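Local coordinates for protein peptidylprolyl Isomerase (Naegleria fowleri, PDB 6B4P) that probably catalyses the cis-trans isomerisation of peptide bonds that precede proline, as a member of the FKBP family of peptidyl-prolyl isomerases, at residues 84-87 against 93-96; 64-69 against 73-78; 48-53 against 110-115; 54-59 against 115-120. All coordinates share one frame; numbering follows the deposited sequence. Where two conformers were deposited one is given.

Contact 1 of 4, residues 84-87 against 93-96; sequences KSMK and YFEI
Met86 meets the Phe94 ring at its far end. The sulfur Met86 SD lies 3.7 Å from Phe94 CZ. It sits 4.9 Å from the ring centroid and 77° off the ring normal, so it touches the edge and not a face. This is a Met-aromatic contact at the ring edge, in which the sulfur faces the C-H rim. Met86 CG lies in the ring plane, 3.9 Å from Phe94 CZ, with the sulfur somewhat off it. Met86 is straight through chi2 and then turns at chi3 (72°). That turn carries its methyl CE off to one side, while CG and SD do the touching. Phe94 CG is anti to its own carbonyl carbon (chi1 -67°), and the ring is directed at the loop. Ser85 OG adds a looser approach at the same rim, 4.3 Å from Phe94 CE1. The hydroxyl is not spent on the ring: it is hydrogen-bonded to Gly82 O and to Lys24 NZ. The backbones stay far apart, with Met86 CA and Tyr93 CA 10.9 Å from each other, so side chains alone bridge the gap. Both Met86 and Phe94 are buried. Residues 84-87 take the chain out of helix 77-84. Strand 91-96 follows, and it pairs antiparallel with strand 23-26 and with strand 117-126.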
loop_
_atom_site.group_PDB
_atom_site.type_symbol
_atom_site.label_atom_id
_atom_site.label_comp_id
_atom_site.label_asym_id
_atom_site.label_seq_id
_atom_site.Cartn_x
_atom_site.Cartn_y
_atom_site.Cartn_z
ATOM N N LYS A 84 -4.094 -6.849 2.080
ATOM C CA LYS A 84 -4.566 -8.192 2.415
ATOM C C LYS A 84 -3.430 -9.074 2.933
ATOM O O LYS A 84 -3.663 -9.946 3.780
ATOM C CB LYS A 84 -5.226 -8.829 1.193
ATOM N N SER A 85 -2.197 -8.855 2.449
ATOM C CA SER A 85 -1.040 -9.647 2.856
ATOM C C SER A 85 -0.496 -9.258 4.219
ATOM O O SER A 85 0.382 -9.961 4.739
ATOM C CB SER A 85 0.091 -9.520 1.827
ATOM O OG SER A 85 0.851 -8.332 2.017
ATOM N N MET A 86 -0.984 -8.173 4.809
ATOM C CA MET A 86 -0.386 -7.616 6.013
ATOM C C MET A 86 -1.044 -8.157 7.271
ATOM O O MET A 86 -2.240 -8.450 7.301
ATOM C CB MET A 86 -0.485 -6.094 5.999
ATOM C CG MET A 86 0.340 -5.453 4.881
ATOM S SD MET A 86 0.147 -3.671 4.845
ATOM C CE MET A 86 1.074 -3.170 6.300
ATOM N N LYS A 87 -0.239 -8.285 8.316
ATOM C CA LYS A 87 -0.742 -8.590 9.644
ATOM C C LYS A 87 -1.099 -7.304 10.383
ATOM O O LYS A 87 -0.613 -6.216 10.062
ATOM C CB LYS A 87 0.294 -9.383 10.435
ATOM C CG LYS A 87 0.628 -10.737 9.816
ATOM C CD LYS A 87 1.760 -11.408 10.567
ATOM C CE LYS A 87 2.164 -12.734 9.932
ATOM N NZ LYS A 87 3.233 -13.407 10.730
ATOM N N TYR A 93 7.022 -2.006 3.239
ATOM C CA TYR A 93 7.430 -1.152 2.130
ATOM C C TYR A 93 7.116 -1.879 0.833
ATOM O O TYR A 93 7.576 -3.004 0.630
ATOM C CB TYR A 93 8.921 -0.850 2.244
ATOM C CG TYR A 93 9.489 0.101 1.225
ATOM C CD1 TYR A 93 9.008 1.404 1.108
ATOM C CD2 TYR A 93 10.542 -0.283 0.411
ATOM C CE1 TYR A 93 9.563 2.286 0.198
ATOM C CE2 TYR A 93 11.091 0.588 -0.504
ATOM C CZ TYR A 93 10.598 1.869 -0.606
ATOM O OH TYR A 93 11.163 2.738 -1.513
ATOM N N PHE A 94 6.319 -1.250 -0.022
ATOM C CA PHE A 94 5.798 -1.880 -1.227
ATOM C C PHE A 94 6.344 -1.212 -2.476
ATOM O O PHE A 94 6.371 0.016 -2.575
ATOM C CB PHE A 94 4.267 -1.797 -1.270
ATOM C CG PHE A 94 3.575 -2.593 -0.207
ATOM C CD1 PHE A 94 3.045 -3.839 -0.495
ATOM C CD2 PHE A 94 3.421 -2.080 1.075
ATOM C CE1 PHE A 94 2.377 -4.574 0.494
ATOM C CE2 PHE A 94 2.743 -2.814 2.061
ATOM C CZ PHE A 94 2.228 -4.057 1.762
ATOM N N GLU A 95 6.747 -2.032 -3.445
ATOM C CA GLU A 95 6.954 -1.582 -4.813
ATOM C C GLU A 95 5.724 -1.958 -5.623
ATOM O O GLU A 95 5.386 -3.145 -5.723
ATOM C CB GLU A 95 8.204 -2.213 -5.411
ATOM C CG GLU A 95 8.488 -1.707 -6.807
ATOM C CD GLU A 95 9.898 -2.017 -7.271
ATOM O OE1 GLU A 95 10.863 -1.609 -6.586
ATOM O OE2 GLU A 95 10.033 -2.708 -8.296
ATOM N N ILE A 96 5.071 -0.965 -6.212
ATOM C CA ILE A 96 3.795 -1.156 -6.884
ATOM C C ILE A 96 3.938 -0.713 -8.334
ATOM O O ILE A 96 3.853 0.475 -8.641
ATOM C CB ILE A 96 2.672 -0.384 -6.174
ATOM C CG1 ILE A 96 2.608 -0.806 -4.703
ATOM C CG2 ILE A 96 1.334 -0.665 -6.840
ATOM C CD1 ILE A 96 1.350 -0.333 -3.963
#

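Contact 2 of 4, residues 64-69 against 73-78; sequences QPFVFT and GEVIRG
The backbones of 64-69 and 73-78 approach most closely where Phe68 CA lies 7.4 Å from Glu74 CA. Residues 66-69 are a strand. Residues 73-75 are an irregular lead-in to helix 77-84, with Ile76 at its N-cap position. One water bridges the main chains: it donates to Thr69 O and accepts from Glu74 N. The direct polar link is a bond from Thr69 N to Glu74 OE2, 2.7 Å long and almost straight at 176°. The N-H meets the carboxylate oxygen on its anti side, 19° out of the carboxylate plane. A second water is bonded to Thr69 OG1 and weakly to Glu74 OE2. Glu74 CG is placed between backbone N and carbonyl carbon (chi1 72°), and the extended chain beyond it brings the carboxylate to the strand. Deeper in, Val75 packs on Phe68. Val75 CG1 stands over one ring face, 4.0 Å from the centroid, in a CH-pi contact. Its other methyl, CG2, lies 3.6 Å from Phe68 CE1. Val75 CG1 also meets the Phe66 ring at the edge, 3.9 Å from Phe66 CE2. One valine is thus shared by two phenylalanines of the same strand. Asp80 and Val83 of the helix also touch Phe68. The arrangement fits the FKBP fold, in which a short helix packs on the concave side of an antiparallel sheet. Phe66, Val75 and Ile76 probably line the proline-binding pocket, as their counterparts do in FKBP relatives, with Phe68 behind Val75.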
loop_
_atom_site.group_PDB
_atom_site.type_symbol
_atom_site.label_atom_id
_atom_site.label_comp_id
_atom_site.label_asym_id
_atom_site.label_seq_id
_atom_site.Cartn_x
_atom_site.Cartn_y
_atom_site.Cartn_z
ATOM N N GLN A 64 -4.040 11.989 9.897
ATOM C CA GLN A 64 -5.262 11.204 9.907
ATOM C C GLN A 64 -5.056 9.948 9.083
ATOM O O GLN A 64 -4.693 10.044 7.899
ATOM C CB GLN A 64 -6.435 12.016 9.361
ATOM C CG GLN A 64 -6.830 13.184 10.255
ATOM C CD GLN A 64 -7.188 12.738 11.660
ATOM O OE1 GLN A 64 -7.731 11.650 11.859
ATOM N NE2 GLN A 64 -6.878 13.576 12.645
ATOM N N PRO A 65 -5.255 8.764 9.656
ATOM C CA PRO A 65 -5.160 7.543 8.852
ATOM C C PRO A 65 -6.183 7.545 7.730
ATOM O O PRO A 65 -7.231 8.190 7.810
ATOM C CB PRO A 65 -5.439 6.421 9.859
ATOM C CG PRO A 65 -6.095 7.096 11.025
ATOM C CD PRO A 65 -5.541 8.481 11.074
ATOM N N PHE A 66 -5.859 6.813 6.673
ATOM C CA PHE A 66 -6.764 6.624 5.554
ATOM C C PHE A 66 -7.543 5.327 5.742
ATOM O O PHE A 66 -6.981 4.298 6.123
ATOM C CB PHE A 66 -5.989 6.598 4.235
ATOM C CG PHE A 66 -6.857 6.369 3.048
ATOM C CD1 PHE A 66 -7.628 7.398 2.529
ATOM C CD2 PHE A 66 -6.933 5.120 2.464
ATOM C CE1 PHE A 66 -8.451 7.182 1.447
ATOM C CE2 PHE A 66 -7.765 4.893 1.375
ATOM C CZ PHE A 66 -8.520 5.932 0.867
ATOM N N VAL A 67 -8.850 5.383 5.486
ATOM C CA VAL A 67 -9.744 4.255 5.709
ATOM C C VAL A 67 -10.336 3.831 4.376
ATOM O O VAL A 67 -10.786 4.674 3.591
ATOM C CB VAL A 67 -10.859 4.609 6.709
ATOM C CG1 VAL A 67 -11.852 3.455 6.840
ATOM C CG2 VAL A 67 -10.256 4.949 8.058
ATOM N N PHE A 68 -10.332 2.528 4.118
ATOM C CA PHE A 68 -11.013 2.019 2.942
ATOM C C PHE A 68 -11.504 0.611 3.239
ATOM O O PHE A 68 -11.089 -0.020 4.215
ATOM C CB PHE A 68 -10.121 2.064 1.692
ATOM C CG PHE A 68 -8.957 1.098 1.709
ATOM C CD1 PHE A 68 -9.058 -0.136 1.070
ATOM C CD2 PHE A 68 -7.751 1.447 2.308
ATOM C CE1 PHE A 68 -7.974 -1.012 1.046
ATOM C CE2 PHE A 68 -6.659 0.576 2.298
ATOM C CZ PHE A 68 -6.774 -0.656 1.662
ATOM N N THR A 69 -12.420 0.135 2.398
ATOM C CA THR A 69 -12.981 -1.201 2.552
ATOM C C THR A 69 -12.174 -2.174 1.703
ATOM O O THR A 69 -12.095 -2.024 0.478
ATOM C CB THR A 69 -14.456 -1.234 2.161
ATOM O OG1 THR A 69 -15.191 -0.325 2.992
ATOM C CG2 THR A 69 -15.015 -2.639 2.351
ATOM N N GLY A 73 -12.088 -2.929 -4.457
ATOM C CA GLY A 73 -11.568 -2.280 -5.640
ATOM C C GLY A 73 -11.721 -0.778 -5.634
ATOM O O GLY A 73 -11.751 -0.166 -6.706
ATOM N N GLU A 74 -11.829 -0.160 -4.452
ATOM C CA GLU A 74 -11.967 1.287 -4.357
ATOM C C GLU A 74 -10.637 1.980 -4.127
ATOM O O GLU A 74 -10.602 3.207 -4.008
ATOM C CB GLU A 74 -12.963 1.668 -3.252
ATOM C CG GLU A 74 -12.481 1.469 -1.835
ATOM C CD GLU A 74 -13.484 1.995 -0.817
ATOM O OE1 GLU A 74 -14.491 2.614 -1.228
ATOM O OE2 GLU A 74 -13.273 1.789 0.393
ATOM N N VAL A 75 -9.552 1.218 -4.066
ATOM C CA VAL A 75 -8.192 1.720 -4.060
ATOM C C VAL A 75 -7.437 0.987 -5.158
ATOM O O VAL A 75 -7.962 0.066 -5.783
ATOM C CB VAL A 75 -7.496 1.525 -2.697
ATOM C CG1 VAL A 75 -8.171 2.367 -1.616
ATOM C CG2 VAL A 75 -7.485 0.046 -2.327
ATOM N N ILE A 76 -6.182 1.383 -5.372
ATOM C CA ILE A 76 -5.398 0.719 -6.405
ATOM C C ILE A 76 -5.215 -0.754 -6.057
ATOM O O ILE A 76 -5.203 -1.149 -4.881
ATOM C CB ILE A 76 -4.039 1.408 -6.623
ATOM C CG1 ILE A 76 -3.227 1.485 -5.328
ATOM C CG2 ILE A 76 -4.253 2.791 -7.244
ATOM C CD1 ILE A 76 -1.831 2.072 -5.530
ATOM N N ARG A 77 -5.073 -1.576 -7.105
ATOM C CA ARG A 77 -5.002 -3.023 -6.912
ATOM C C ARG A 77 -3.847 -3.410 -5.996
ATOM O O ARG A 77 -3.970 -4.340 -5.185
ATOM C CB ARG A 77 -4.870 -3.716 -8.267
ATOM C CG ARG A 77 -4.925 -5.228 -8.185
ATOM C CD ARG A 77 -5.246 -5.817 -9.547
ATOM N NE ARG A 77 -4.227 -5.506 -10.547
ATOM C CZ ARG A 77 -3.342 -6.387 -11.003
ATOM N NH1 ARG A 77 -3.355 -7.632 -10.547
ATOM N NH2 ARG A 77 -2.448 -6.027 -11.916
ATOM N N GLY A 78 -2.713 -2.717 -6.113
ATOM C CA GLY A 78 -1.584 -3.029 -5.254
ATOM C C GLY A 78 -1.874 -2.815 -3.782
ATOM O O GLY A 78 -1.288 -3.489 -2.929
HETATM O O HOH W 1 -10.919 -1.492 -1.993
HETATM O O HOH W 2 -14.451 2.349 3.636
#

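Contact 3 of 4, residues 48-53 against 110-115; sequences GTLTSG and LIPANS
Leu50 and Pro112 reach toward each other tip to tip, and aliphatic carbon is all that meets. Leu50 CD1 lies 3.9 Å from Pro112 CD and 4.0 Å from Pro112 CG. The second methyl, Leu50 CD2, is 4.0 Å from Pro112 CD, so both methyls rest against the CG-CD side of the proline ring. Leu50 CG is anti to its carbonyl carbon (chi1 -54°), and an extended chi2 sends the fork outward to the proline. Ser115 closes the patch more loosely, with its OG 4.2 Å from Leu50 CD2. That hydroxyl is engaged within its own loop. Ser115 OG donates to Pro112 O over 2.7 Å, from above the carbonyl plane (42° out of it). The bond ties the two ends of 112-115 together and so sets the proline and the serine side by side before Leu50. Leu50 also opens a type I beta turn that runs to Gly53, closed by Gly53 N bonding to Leu50 O at 2.8 Å. The patch is at the surface. Further out, Asn114 OD1 is hydrogen-bonded to Ser98 OG, a further tie of the loop. Residues 110-115 end the long loop before the last strand, which in FKBP relatives overhangs the active-site pocket and probably does so here. The turn connects strand 41-50 to its antiparallel partner 55-58. The loop comes after strand 91-96 and leads into strand 117-126, which pairs with 41-50 on its other edge. Leu50 also packs on Phe56 and Leu117, one from strand 55-58 and one from strand 117-126.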
loop_
_atom_site.group_PDB
_atom_site.type_symbol
_atom_site.label_atom_id
_atom_site.label_comp_id
_atom_site.label_asym_id
_atom_site.label_seq_id
_atom_site.Cartn_x
_atom_site.Cartn_y
_atom_site.Cartn_z
ATOM N N GLY A 48 3.728 7.753 0.181
ATOM C CA GLY A 48 3.933 7.394 -1.213
ATOM C C GLY A 48 5.060 8.208 -1.822
ATOM O O GLY A 48 5.112 9.432 -1.665
ATOM N N THR A 49 5.941 7.511 -2.544
ATOM C CA THR A 49 7.055 8.123 -3.260
ATOM C C THR A 49 7.139 7.558 -4.668
ATOM O O THR A 49 6.705 6.438 -4.930
ATOM C CB THR A 49 8.395 7.885 -2.550
ATOM O OG1 THR A 49 8.645 6.479 -2.456
ATOM C CG2 THR A 49 8.369 8.451 -1.151
ATOM N N LEU A 50 7.705 8.343 -5.577
ATOM C CA LEU A 50 8.066 7.820 -6.883
ATOM C C LEU A 50 9.353 7.001 -6.759
ATOM O O LEU A 50 9.988 6.965 -5.702
ATOM C CB LEU A 50 8.223 8.964 -7.881
ATOM C CG LEU A 50 7.015 9.906 -7.999
ATOM C CD1 LEU A 50 7.291 11.004 -9.032
ATOM C CD2 LEU A 50 5.732 9.139 -8.347
ATOM N N THR A 51 9.744 6.319 -7.844
ATOM C CA THR A 51 10.955 5.499 -7.759
ATOM C C THR A 51 12.227 6.333 -7.687
ATOM O O THR A 51 13.316 5.770 -7.505
ATOM C CB THR A 51 11.043 4.530 -8.940
ATOM O OG1 THR A 51 10.797 5.243 -10.155
ATOM C CG2 THR A 51 9.997 3.452 -8.790
ATOM N N SER A 52 12.114 7.649 -7.824
ATOM C CA SER A 52 13.202 8.561 -7.509
ATOM C C SER A 52 13.380 8.765 -6.013
ATOM O O SER A 52 14.389 9.350 -5.601
ATOM C CB SER A 52 12.938 9.911 -8.162
ATOM O OG SER A 52 11.695 10.417 -7.700
ATOM N N GLY A 53 12.420 8.315 -5.203
ATOM C CA GLY A 53 12.373 8.660 -3.801
ATOM C C GLY A 53 11.624 9.940 -3.495
ATOM O O GLY A 53 11.482 10.287 -2.316
ATOM N N LEU A 110 -0.033 15.120 -8.611
ATOM C CA LEU A 110 0.309 14.076 -7.654
ATOM C C LEU A 110 1.245 13.044 -8.274
ATOM O O LEU A 110 2.346 12.804 -7.765
ATOM C CB LEU A 110 -0.966 13.403 -7.138
ATOM C CG LEU A 110 -0.844 12.569 -5.864
ATOM C CD1 LEU A 110 -0.556 13.471 -4.671
ATOM C CD2 LEU A 110 -2.101 11.741 -5.633
ATOM N N ILE A 111 0.830 12.449 -9.386
ATOM C CA ILE A 111 1.504 11.290 -9.960
ATOM C C ILE A 111 1.620 11.453 -11.469
ATOM O O ILE A 111 0.601 11.626 -12.154
ATOM C CB ILE A 111 0.744 10.002 -9.613
ATOM C CG1 ILE A 111 0.862 9.710 -8.120
ATOM C CG2 ILE A 111 1.246 8.817 -10.437
ATOM C CD1 ILE A 111 -0.105 8.661 -7.646
ATOM N N PRO A 112 2.828 11.404 -12.025
ATOM C CA PRO A 112 2.980 11.444 -13.480
ATOM C C PRO A 112 2.459 10.179 -14.140
ATOM O O PRO A 112 2.358 9.111 -13.529
ATOM C CB PRO A 112 4.498 11.570 -13.679
ATOM C CG PRO A 112 5.080 11.766 -12.314
ATOM C CD PRO A 112 4.107 11.230 -11.328
ATOM N N ALA A 113 2.157 10.306 -15.430
ATOM C CA ALA A 113 1.665 9.167 -16.190
ATOM C C ALA A 113 2.642 7.997 -16.132
ATOM O O ALA A 113 3.862 8.177 -16.202
ATOM C CB ALA A 113 1.413 9.572 -17.643
ATOM N N ASN A 114 2.090 6.792 -15.979
ATOM C CA ASN A 114 2.844 5.537 -16.077
ATOM C C ASN A 114 3.903 5.404 -14.975
ATOM O O ASN A 114 5.063 5.076 -15.231
ATOM C CB ASN A 114 3.468 5.390 -17.468
ATOM C CG ASN A 114 3.950 3.994 -17.733
ATOM O OD1 ASN A 114 3.505 3.041 -17.089
ATOM N ND2 ASN A 114 4.876 3.857 -18.673
ATOM N N SER A 115 3.481 5.593 -13.728
ATOM C CA SER A 115 4.393 5.611 -12.588
ATOM C C SER A 115 4.361 4.318 -11.780
ATOM O O SER A 115 3.298 3.913 -11.292
ATOM C CB SER A 115 4.044 6.757 -11.644
ATOM O OG SER A 115 4.387 8.008 -12.188
#

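Contact 4 of 4, residues 54-59 against 115-120; sequences KKFDSS and STLMFE
An edge-to-face aromatic pair, Phe56 with Phe119, joins strand 55-58 to strand 117-126 in the core of the FKBP-type fold, where their counterparts in FKBP relatives line the proline-binding pocket. The ring planes stand at 86° and the centroids are 5.7 Å apart. The edge of Phe56 is turned to the face of Phe119, but the pair is offset. The nearest atoms are therefore Phe56 CZ and Phe119 CZ, 3.7 Å apart. Leu117 supports the same end of the Phe56 ring, with its CD2 3.9 Å from Phe56 CE2. Leu117 and Phe119, two residues apart on their strand, send their side chains to the same side. Phe56 reaches both because its CG sits between backbone N and carbonyl carbon (chi1 60°), which raises the ring off its strand. The strands are not paired here: Phe56 CA and Leu117 CA are 9.6 Å apart. A classic beta bulge lies at the base of the ring, where Phe56 and Asp57 both face Gly48. Asp57 is directed elsewhere, to Arg62 in a salt bridge and to Tyr46 OH in a hydrogen bond. Phe119 has a second edge-to-face partner in Trp79 of helix 77-84, so the rings run on toward the helix. Strand 41-50 lies between the two strands and pairs antiparallel with each. Strand 91-96 flanks 117-126 on its far side, and Ile96 packs on Phe119.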
loop_
_atom_site.group_PDB
_atom_site.type_symbol
_atom_site.label_atom_id
_atom_site.label_comp_id
_atom_site.label_asym_id
_atom_site.label_seq_id
_atom_site.Cartn_x
_atom_site.Cartn_y
_atom_site.Cartn_z
ATOM N N LYS A 54 11.125 10.638 -4.514
ATOM C CA LYS A 54 10.384 11.876 -4.301
ATOM C C LYS A 54 9.020 11.569 -3.704
ATOM O O LYS A 54 8.203 10.877 -4.323
ATOM C CB LYS A 54 10.217 12.634 -5.612
ATOM N N LYS A 55 8.761 12.113 -2.522
ATOM C CA LYS A 55 7.474 11.906 -1.869
ATOM C C LYS A 55 6.382 12.679 -2.592
ATOM O O LYS A 55 6.551 13.861 -2.906
ATOM C CB LYS A 55 7.556 12.351 -0.407
ATOM C CG LYS A 55 6.223 12.333 0.326
ATOM C CD LYS A 55 6.374 12.585 1.828
ATOM C CE LYS A 55 6.716 14.030 2.119
ATOM N NZ LYS A 55 6.636 14.316 3.583
ATOM N N PHE A 56 5.251 12.016 -2.856
ATOM C CA PHE A 56 4.110 12.728 -3.408
ATOM C C PHE A 56 2.930 12.839 -2.455
ATOM O O PHE A 56 2.079 13.702 -2.673
ATOM C CB PHE A 56 3.649 12.094 -4.736
ATOM C CG PHE A 56 3.213 10.659 -4.633
ATOM C CD1 PHE A 56 1.903 10.336 -4.301
ATOM C CD2 PHE A 56 4.108 9.630 -4.903
ATOM C CE1 PHE A 56 1.503 9.020 -4.224
ATOM C CE2 PHE A 56 3.711 8.302 -4.834
ATOM C CZ PHE A 56 2.413 7.994 -4.476
ATOM N N ASP A 57 2.876 12.039 -1.388
ATOM C CA ASP A 57 1.707 12.044 -0.517
ATOM C C ASP A 57 2.034 11.277 0.754
ATOM O O ASP A 57 2.798 10.309 0.716
ATOM C CB ASP A 57 0.501 11.414 -1.230
ATOM C CG ASP A 57 -0.760 11.430 -0.396
ATOM O OD1 ASP A 57 -0.901 12.307 0.482
ATOM O OD2 ASP A 57 -1.616 10.554 -0.639
ATOM N N SER A 58 1.459 11.717 1.878
ATOM C CA SER A 58 1.570 10.947 3.112
ATOM C C SER A 58 0.426 11.297 4.046
ATOM O O SER A 58 0.148 12.478 4.281
ATOM C CB SER A 58 2.906 11.206 3.813
ATOM O OG SER A 58 2.975 10.495 5.039
ATOM N N SER A 59 -0.217 10.270 4.593
ATOM C CA SER A 59 -1.235 10.500 5.609
ATOM C C SER A 59 -0.625 10.989 6.906
ATOM O O SER A 59 -1.336 11.578 7.722
ATOM C CB SER A 59 -2.022 9.221 5.863
ATOM O OG SER A 59 -1.161 8.196 6.317
ATOM N N SER A 115 3.481 5.593 -13.728
ATOM C CA SER A 115 4.393 5.611 -12.588
ATOM C C SER A 115 4.361 4.318 -11.780
ATOM O O SER A 115 3.298 3.913 -11.292
ATOM C CB SER A 115 4.044 6.757 -11.644
ATOM O OG SER A 115 4.387 8.008 -12.188
ATOM N N THR A 116 5.534 3.724 -11.573
ATOM C CA THR A 116 5.728 2.816 -10.448
ATOM C C THR A 116 5.634 3.619 -9.157
ATOM O O THR A 116 6.196 4.709 -9.055
ATOM C CB THR A 116 7.097 2.131 -10.547
ATOM O OG1 THR A 116 7.181 1.383 -11.765
ATOM C CG2 THR A 116 7.325 1.183 -9.360
ATOM N N LEU A 117 4.901 3.105 -8.171
ATOM C CA LEU A 117 4.714 3.820 -6.917
ATOM C C LEU A 117 5.322 3.013 -5.787
ATOM O O LEU A 117 5.121 1.796 -5.715
ATOM C CB LEU A 117 3.230 4.064 -6.605
ATOM C CG LEU A 117 2.437 4.770 -7.700
ATOM C CD1 LEU A 117 1.000 4.921 -7.259
ATOM C CD2 LEU A 117 3.049 6.129 -8.034
ATOM N N MET A 118 6.046 3.692 -4.897
ATOM C CA MET A 118 6.560 3.074 -3.682
ATOM C C MET A 118 5.725 3.534 -2.492
ATOM O O MET A 118 5.445 4.731 -2.355
ATOM C CB MET A 118 8.020 3.450 -3.457
ATOM C CG MET A 118 8.907 3.295 -4.683
ATOM S SD MET A 118 8.978 1.606 -5.343
ATOM C CE MET A 118 9.672 0.702 -3.970
ATOM N N PHE A 119 5.339 2.602 -1.621
ATOM C CA PHE A 119 4.547 2.975 -0.454
ATOM C C PHE A 119 5.106 2.320 0.795
ATOM O O PHE A 119 5.325 1.104 0.814
ATOM C CB PHE A 119 3.069 2.562 -0.577
ATOM C CG PHE A 119 2.253 3.425 -1.497
ATOM C CD1 PHE A 119 1.666 4.587 -1.042
ATOM C CD2 PHE A 119 2.038 3.043 -2.808
ATOM C CE1 PHE A 119 0.882 5.374 -1.886
ATOM C CE2 PHE A 119 1.273 3.824 -3.655
ATOM C CZ PHE A 119 0.692 4.980 -3.194
ATOM N N GLU A 120 5.287 3.116 1.846
ATOM C CA GLU A 120 5.327 2.592 3.207
ATOM C C GLU A 120 3.887 2.572 3.691
ATOM O O GLU A 120 3.213 3.597 3.607
ATOM C CB GLU A 120 6.162 3.468 4.141
ATOM C CG GLU A 120 7.655 3.471 3.871
ATOM C CD GLU A 120 8.454 3.874 5.094
ATOM O OE1 GLU A 120 7.869 4.473 6.024
ATOM O OE2 GLU A 120 9.666 3.579 5.131
#

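The four contacts decorate one antiparallel sheet. Contacts 3 and 4 have centres about 6 Å apart. They share Ser115, and their segments alternate along the chain. Contact 2 and then contact 1 come in series inside the loops these two close, with centres about 12 Å apart. Backbone bonding between strands 91-96 and 117-126 links contact 1 to contact 4. Ile76 CD1 packs on Ile96 of contact 1 and on Phe119 of contact 4. Contacts 2 and 3 are farthest apart, about 18 Å between centres. Contacts 1 and 2 lie at the two ends of helix 77-84. Contact 4 joins two strands and contact 3 a turn to a loop; contacts 2 to 4 probably border the pocket.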